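Local coordinates for protein putative dimetal phosphatase (Danio rerio, PDB 2NXF) that probably hydrolyses ADP-ribose and CDP-alcohols such as CDP-choline at a dinuclear metal centre of the calcineurin-like phosphoesterase type, at residues Y150-I155 and V195-G199; L283-T289 and G312-D316; L301-M306 and T318-S322. All coordinates share one frame; numbering follows the deposited sequence.

Interaction 1 (Y150-I155 and V195-G199)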
# COMPACT_ATOMS: atom_id res chain seq x y z
N TYR A 150 3.15 1.75 -8.70
CA TYR A 150 2.67 2.27 -10.00
C TYR A 150 3.75 3.02 -10.77
O TYR A 150 3.47 3.78 -11.69
CB TYR A 150 1.38 3.10 -9.83
CG TYR A 150 0.27 2.21 -9.34
CD1 TYR A 150 -0.58 1.56 -10.23
CD2 TYR A 150 0.15 1.92 -7.96
CE1 TYR A 150 -1.57 0.69 -9.78
CE2 TYR A 150 -0.83 1.05 -7.50
CZ TYR A 150 -1.67 0.43 -8.41
OH TYR A 150 -2.66 -0.44 -7.99
N ASP A 151 5.00 2.78 -10.38
CA ASP A 151 6.17 3.29 -11.08
C ASP A 151 6.08 2.86 -12.55
O ASP A 151 6.17 3.69 -13.47
CB ASP A 151 7.39 2.68 -10.35
CG ASP A 151 8.71 3.04 -10.97
OD1 ASP A 151 8.80 3.84 -11.92
OD2 ASP A 151 9.69 2.47 -10.44
N LEU A 152 5.89 1.56 -12.77
CA LEU A 152 5.47 1.10 -14.09
C LEU A 152 3.96 0.95 -14.04
O LEU A 152 3.46 0.11 -13.31
CB LEU A 152 6.15 -0.23 -14.44
CG LEU A 152 7.68 -0.22 -14.47
CD1 LEU A 152 8.15 -1.60 -14.90
CD2 LEU A 152 8.22 0.86 -15.41
N SER A 153 3.24 1.78 -14.78
CA SER A 153 1.79 1.68 -14.86
C SER A 153 1.32 2.51 -16.03
O SER A 153 2.07 3.35 -16.56
CB SER A 153 1.13 2.21 -13.58
OG SER A 153 1.31 3.62 -13.43
N VAL A 154 0.09 2.26 -16.47
CA VAL A 154 -0.50 3.15 -17.46
C VAL A 154 -1.34 4.24 -16.79
O VAL A 154 -1.59 5.28 -17.38
CB VAL A 154 -1.30 2.40 -18.54
CG1 VAL A 154 -0.37 1.54 -19.39
CG2 VAL A 154 -2.41 1.56 -17.92
N ILE A 155 -1.76 3.99 -15.54
CA ILE A 155 -2.64 4.93 -14.85
C ILE A 155 -1.87 6.02 -14.08
O ILE A 155 -2.44 7.09 -13.77
CB ILE A 155 -3.64 4.22 -13.90
CG1 ILE A 155 -2.89 3.48 -12.77
CG2 ILE A 155 -4.60 3.33 -14.69
CD1 ILE A 155 -3.82 3.03 -11.67
N VAL A 195 -3.54 -6.36 -15.36
CA VAL A 195 -4.69 -5.48 -15.51
C VAL A 195 -4.25 -4.05 -15.24
O VAL A 195 -3.24 -3.82 -14.57
CB VAL A 195 -5.85 -5.85 -14.53
CG1 VAL A 195 -6.50 -7.16 -14.97
CG2 VAL A 195 -5.36 -5.95 -13.08
N LYS A 196 -5.03 -3.11 -15.76
CA LYS A 196 -4.76 -1.67 -15.73
C LYS A 196 -4.74 -1.10 -14.31
O LYS A 196 -4.08 -0.08 -14.04
CB LYS A 196 -5.83 -0.98 -16.58
CG LYS A 196 -5.65 0.49 -16.84
CD LYS A 196 -6.80 0.99 -17.71
CE LYS A 196 -6.94 2.50 -17.62
NZ LYS A 196 -7.94 3.03 -18.61
N PHE A 197 -5.46 -1.75 -13.39
CA PHE A 197 -5.48 -1.25 -12.01
C PHE A 197 -4.28 -1.71 -11.15
O PHE A 197 -4.21 -1.39 -9.98
CB PHE A 197 -6.82 -1.52 -11.32
CG PHE A 197 -7.22 -2.97 -11.23
CD1 PHE A 197 -6.73 -3.78 -10.18
CD2 PHE A 197 -8.16 -3.52 -12.11
CE1 PHE A 197 -7.14 -5.12 -10.04
CE2 PHE A 197 -8.59 -4.87 -11.98
CZ PHE A 197 -8.09 -5.66 -10.95
N ASN A 198 -3.37 -2.48 -11.76
CA ASN A 198 -2.11 -2.84 -11.15
C ASN A 198 -0.93 -2.11 -11.80
O ASN A 198 -1.10 -1.27 -12.69
CB ASN A 198 -1.89 -4.36 -11.16
CG ASN A 198 -2.89 -5.08 -10.30
OD1 ASN A 198 -3.46 -4.51 -9.35
ND2 ASN A 198 -3.10 -6.36 -10.59
N GLY A 199 0.26 -2.46 -11.36
CA GLY A 199 1.47 -1.82 -11.84
C GLY A 199 2.65 -2.61 -11.36
O GLY A 199 2.51 -3.64 -10.69
O HOH W 1 -1.51 0.52 -14.75
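Beside the dimetal site of this calcineurin-like phosphoesterase, the loop after strand 142-146 meets a type I beta turn, Val195 to Asn198, through Tyr150, Val154 and Ile155. The phenol of Tyr150 reaches the turn edge-on: its OH donates to Phe197 O at 2.7 Å, with a C=O...donor angle of 147° and the donor tilted out of the carbonyl plane. With CG opposite the carbonyl carbon (chi1 -64°), the ring points at the turn, OH reaching Phe197 O and CE1 lying 3.5 Å from Asn198 C. The Asn198 side chain turns the other way, to the zinc ligand His265, which makes it a second-shell residue, while Tyr150 packs on Asn96, another ligand of the same zinc ion. At the far end of the contact the aliphatic part of Lys196 is covered by two branched side chains. The Val154 and Lys196 side chains cross at about a right angle, Val154 CG2 to Lys196 CG 3.6 Å, and Ile155 CG2 lies 3.7 Å from Lys196 CG and also touches Lys196 O. Where the backbones run closest, Leu152 O comes within 3.1 Å of Gly199 CA, and a side chain on Gly199 would clash with that oxygen. A water-mediated bridge joins backbone atoms alone: the water accepts the Val154 N-H at 2.9 Å and donates hydrogen bonds to Lys196 O at 2.7 Å and Asn198 O at 2.8 Å.

Interaction 2 (L283-T289 and G312-D316); sequences LEGVIET and GRVED
Gly285 O is approached by three groups: Thr289 OG1 donates to it at 2.8 Å, Glu288 N makes a weak bond, and Arg313 NH1 comes from across the contact to 3.0 Å. The same NH1 lies 3.0 Å from Thr289 OG1, and both oxygens sit at the guanidinium edge, near its plane. Arg313 NH2 bonds to His267 O. Above one face of the guanidinium is Glu284 CB, 3.8 Å from the plane and off-centre; Glu288 O lies over the opposite face. Glu284 makes no salt bridge with Arg313: its chain bends at chi2 (78°), carrying OE1 to within 3.4 Å of Val314 CG2. The carboxylate and guanidinium planes stand 89° apart. Glu284 OE2 instead accepts a hydrogen bond from a water at 2.7 Å, which in turn accepts the N-H of Glu315. Cutting Arg313 back to an alanine is likely to open a gap between the two loops and leave His267 O without its NH2 donor. Glu288 OE2 also binds His267 ND1, and His267 is a zinc ligand; Glu288 is thus a second-shell residue, and Arg313 holds the backbone of the same ligand, beside the dinuclear centre of the metallophosphoesterase fold.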
# COMPACT_ATOMS: atom_id res chain seq x y z
N LEU A 283 -3.28 -6.03 4.31
CA LEU A 283 -4.29 -5.53 5.22
C LEU A 283 -5.67 -5.51 4.59
O LEU A 283 -5.85 -5.07 3.45
CB LEU A 283 -3.94 -4.10 5.66
CG LEU A 283 -2.72 -3.96 6.56
CD1 LEU A 283 -2.39 -2.48 6.68
CD2 LEU A 283 -3.01 -4.59 7.94
N GLU A 284 -6.65 -6.03 5.35
CA GLU A 284 -8.06 -5.94 4.98
C GLU A 284 -8.45 -4.48 4.75
O GLU A 284 -7.96 -3.60 5.46
CB GLU A 284 -8.92 -6.54 6.10
CG GLU A 284 -8.83 -8.08 6.21
CD GLU A 284 -7.56 -8.63 6.90
OE1 GLU A 284 -6.73 -7.87 7.44
OE2 GLU A 284 -7.39 -9.87 6.91
N GLY A 285 -9.32 -4.24 3.77
CA GLY A 285 -9.59 -2.85 3.35
C GLY A 285 -10.77 -2.25 4.09
O GLY A 285 -11.84 -2.87 4.23
N VAL A 286 -10.59 -1.01 4.53
CA VAL A 286 -11.64 -0.28 5.23
C VAL A 286 -12.89 -0.13 4.37
O VAL A 286 -14.03 -0.26 4.86
CB VAL A 286 -11.12 1.13 5.64
CG1 VAL A 286 -12.28 2.06 6.03
CG2 VAL A 286 -10.11 1.01 6.79
N ILE A 287 -12.69 0.13 3.08
CA ILE A 287 -13.84 0.39 2.20
C ILE A 287 -14.85 -0.76 2.15
O ILE A 287 -16.04 -0.51 1.99
CB ILE A 287 -13.40 0.81 0.78
CG1 ILE A 287 -14.59 1.26 -0.08
CG2 ILE A 287 -12.59 -0.29 0.09
CD1 ILE A 287 -15.33 2.49 0.46
N GLU A 288 -14.39 -2.01 2.28
CA GLU A 288 -15.35 -3.13 2.21
C GLU A 288 -15.77 -3.62 3.60
O GLU A 288 -16.38 -4.68 3.72
CB GLU A 288 -14.80 -4.26 1.34
CG GLU A 288 -14.84 -3.84 -0.14
CD GLU A 288 -14.25 -4.84 -1.09
OE1 GLU A 288 -13.97 -5.98 -0.68
OE2 GLU A 288 -14.08 -4.47 -2.28
N THR A 289 -15.45 -2.81 4.61
CA THR A 289 -15.81 -3.10 6.01
C THR A 289 -17.13 -2.37 6.42
O THR A 289 -17.17 -1.14 6.36
CB THR A 289 -14.70 -2.69 6.94
OG1 THR A 289 -13.47 -3.27 6.49
CG2 THR A 289 -15.01 -3.15 8.38
N GLY A 312 -11.41 -5.88 14.31
CA GLY A 312 -12.47 -6.25 13.40
C GLY A 312 -12.02 -7.34 12.45
O GLY A 312 -11.76 -8.47 12.87
N ARG A 313 -11.93 -6.99 11.17
CA ARG A 313 -11.54 -7.94 10.12
C ARG A 313 -10.05 -8.28 10.12
O ARG A 313 -9.64 -9.26 9.48
CB ARG A 313 -11.95 -7.41 8.74
CG ARG A 313 -13.46 -7.19 8.64
CD ARG A 313 -13.86 -6.65 7.28
NE ARG A 313 -13.33 -7.46 6.20
CZ ARG A 313 -12.72 -6.99 5.12
NH1 ARG A 313 -12.54 -5.68 4.91
NH2 ARG A 313 -12.28 -7.86 4.22
N VAL A 314 -9.24 -7.46 10.81
CA VAL A 314 -7.78 -7.68 10.84
C VAL A 314 -7.39 -8.52 12.06
O VAL A 314 -7.62 -8.11 13.21
CB VAL A 314 -6.99 -6.37 10.91
CG1 VAL A 314 -5.47 -6.67 10.93
CG2 VAL A 314 -7.37 -5.43 9.76
N GLU A 315 -6.84 -9.72 11.84
CA GLU A 315 -6.44 -10.57 12.97
C GLU A 315 -5.06 -10.16 13.48
O GLU A 315 -4.23 -9.66 12.71
CB GLU A 315 -6.41 -12.04 12.56
CG GLU A 315 -7.78 -12.73 12.52
CD GLU A 315 -8.38 -12.99 13.91
OE1 GLU A 315 -7.86 -13.87 14.67
OE2 GLU A 315 -9.40 -12.32 14.22
N ASP A 316 -4.82 -10.40 14.78
CA ASP A 316 -3.49 -10.13 15.35
C ASP A 316 -2.44 -11.02 14.65
O ASP A 316 -2.77 -12.07 14.10
CB ASP A 316 -3.42 -10.50 16.84
CG ASP A 316 -4.27 -9.60 17.73
OD1 ASP A 316 -4.87 -8.61 17.27
OD2 ASP A 316 -4.33 -9.93 18.95
O HOH W 2 -7.02 -11.05 9.26

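Interaction 3 (L301-M306 and T318-S322)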
# COMPACT_ATOMS: atom_id res chain seq x y z
N LEU A 301 6.94 -2.76 17.62
CA LEU A 301 8.25 -3.32 17.35
C LEU A 301 9.01 -3.42 18.67
O LEU A 301 9.29 -2.41 19.31
CB LEU A 301 9.03 -2.45 16.35
CG LEU A 301 8.43 -2.36 14.95
CD1 LEU A 301 9.13 -1.26 14.15
CD2 LEU A 301 8.52 -3.72 14.23
N TYR A 302 9.29 -4.65 19.08
CA TYR A 302 10.12 -4.90 20.25
C TYR A 302 11.52 -5.32 19.79
O TYR A 302 11.78 -5.44 18.58
CB TYR A 302 9.52 -6.01 21.12
CG TYR A 302 8.16 -5.68 21.67
CD1 TYR A 302 8.02 -5.08 22.93
CD2 TYR A 302 7.00 -5.99 20.95
CE1 TYR A 302 6.77 -4.78 23.45
CE2 TYR A 302 5.75 -5.69 21.46
CZ TYR A 302 5.65 -5.09 22.71
OH TYR A 302 4.40 -4.80 23.21
N GLU A 303 12.41 -5.56 20.75
CA GLU A 303 13.75 -5.98 20.40
C GLU A 303 13.81 -7.40 19.85
O GLU A 303 14.73 -7.74 19.12
CB GLU A 303 14.71 -5.77 21.58
CG GLU A 303 14.72 -4.31 22.02
CD GLU A 303 15.83 -3.94 22.98
OE1 GLU A 303 16.15 -4.74 23.88
OE2 GLU A 303 16.38 -2.83 22.82
N ASP A 304 12.79 -8.22 20.15
CA ASP A 304 12.80 -9.63 19.76
C ASP A 304 11.64 -10.09 18.87
O ASP A 304 11.67 -11.21 18.35
CB ASP A 304 12.89 -10.52 21.01
CG ASP A 304 11.62 -10.49 21.85
OD1 ASP A 304 10.90 -9.46 21.88
OD2 ASP A 304 11.36 -11.51 22.51
N ARG A 305 10.64 -9.23 18.69
CA ARG A 305 9.43 -9.59 17.95
C ARG A 305 8.67 -8.34 17.55
O ARG A 305 8.87 -7.27 18.13
CB ARG A 305 8.52 -10.47 18.80
CG ARG A 305 7.84 -9.72 19.94
CD ARG A 305 7.47 -10.65 21.07
NE ARG A 305 6.62 -9.97 22.04
CZ ARG A 305 7.06 -9.18 23.02
NH1 ARG A 305 8.36 -8.95 23.18
NH2 ARG A 305 6.19 -8.62 23.86
N MSE A 306 7.80 -8.49 16.55
CA MSE A 306 6.82 -7.47 16.22
C MSE A 306 5.45 -8.05 16.51
O MSE A 306 5.17 -9.21 16.17
CB MSE A 306 6.91 -7.09 14.75
CG MSE A 306 5.76 -6.23 14.30
SE MSE A 306 5.89 -5.74 12.43
CE MSE A 306 4.07 -6.11 11.96
N THR A 318 1.98 -12.08 15.31
CA THR A 318 3.28 -11.87 15.94
C THR A 318 4.36 -12.44 15.02
O THR A 318 4.25 -13.56 14.53
CB THR A 318 3.34 -12.51 17.36
OG1 THR A 318 2.35 -11.92 18.20
CG2 THR A 318 4.73 -12.31 18.00
N ILE A 319 5.40 -11.64 14.78
CA ILE A 319 6.58 -12.14 14.06
C ILE A 319 7.74 -12.20 15.04
O ILE A 319 8.16 -11.18 15.57
CB ILE A 319 7.01 -11.22 12.89
CG1 ILE A 319 5.83 -10.81 12.01
CG2 ILE A 319 8.18 -11.89 12.11
CD1 ILE A 319 6.13 -9.56 11.17
N THR A 320 8.24 -13.40 15.28
CA THR A 320 9.43 -13.57 16.11
C THR A 320 10.65 -13.37 15.21
O THR A 320 10.69 -13.88 14.08
CB THR A 320 9.43 -14.94 16.80
OG1 THR A 320 8.17 -15.12 17.49
CG2 THR A 320 10.56 -15.04 17.81
N TYR A 321 11.62 -12.58 15.66
CA TYR A 321 12.74 -12.22 14.79
C TYR A 321 13.70 -13.39 14.61
O TYR A 321 13.91 -14.16 15.53
CB TYR A 321 13.54 -11.04 15.34
CG TYR A 321 12.80 -9.72 15.51
CD1 TYR A 321 13.32 -8.75 16.36
CD2 TYR A 321 11.60 -9.45 14.85
CE1 TYR A 321 12.70 -7.54 16.54
CE2 TYR A 321 10.96 -8.23 15.02
CZ TYR A 321 11.50 -7.29 15.89
OH TYR A 321 10.89 -6.08 16.09
N SER A 322 14.27 -13.51 13.41
CA SER A 322 15.28 -14.52 13.11
C SER A 322 16.59 -14.11 13.77
O SER A 322 16.85 -12.91 13.88
CB SER A 322 15.50 -14.61 11.60
OG SER A 322 16.04 -13.39 11.09
OXT SER A 322 17.39 -14.95 14.17
O HOH W 3 13.61 -13.31 18.06
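Tyr321 lays its ring against the bend that leads into the beta hairpin of strands 305-312 and 317-320. CG stands opposite the carbonyl carbon (chi1 -61°), and the ring rotation (chi2 161°) turns a face to the peptide joining Asp304 to Arg305, so that Arg305 N sits over the ring centre, 3.3 Å from the plane. The phenol ends at Tyr302 O, to which Tyr321 OH donates at 2.7 Å, and Tyr321 N bonds to Asp304 O at 3.0 Å, so backbone and side chain of one residue both hold the bend. Further along, Met306 and Ile319 form an antiparallel hydrogen-bonded pair (Met306 N to Ile319 O 2.9 Å, Ile319 N to Met306 O 2.8 Å). Their side chains run side by side on one face of the sheet. Met306, a selenomethionine, stays extended as far as SE, which touches Ile319 CD1 at 4.0 Å. On the other face, Arg305 pairs with Thr320. Its CG lies between backbone N and carbonyl carbon (chi1 71°), and the extended chain brings the guanidinium flat over the Tyr302 ring. It forms a salt bridge with Asp304, Arg305 NH1 bonding to the syn lone pair of Asp304 OD1 at 2.9 Å. Leu301, Ile319 and Tyr321 pack on Leu259 of strand 258-263, and Met306 on Leu224 of strand 222-227, so the face bearing Met306 and Ile319 lies against the second sheet.

Overall arrangement
Following strand 142-146, the chain enters interaction 1 at 150-155, passes through helix 162-174 and closes that loop at 195-199, ahead of helix 203-219. Interaction 1 is thus complete before the others begin. The chain later leaves strand 279-282 into 283-289, opening interaction 2; follows strand 295-301 and turns at 301-306, opening interaction 3; then runs back along strand 305-312 to close interaction 2 at 312-316 and interaction 3 at 318-322. These last two cross, their centres about 22 Å apart. Interactions 1 and 2 border the metal site, whereas interaction 3, about 34 Å from interaction 1 between centres, lies at the edge of the six-stranded sheet, where 317-320 is the outermost strand.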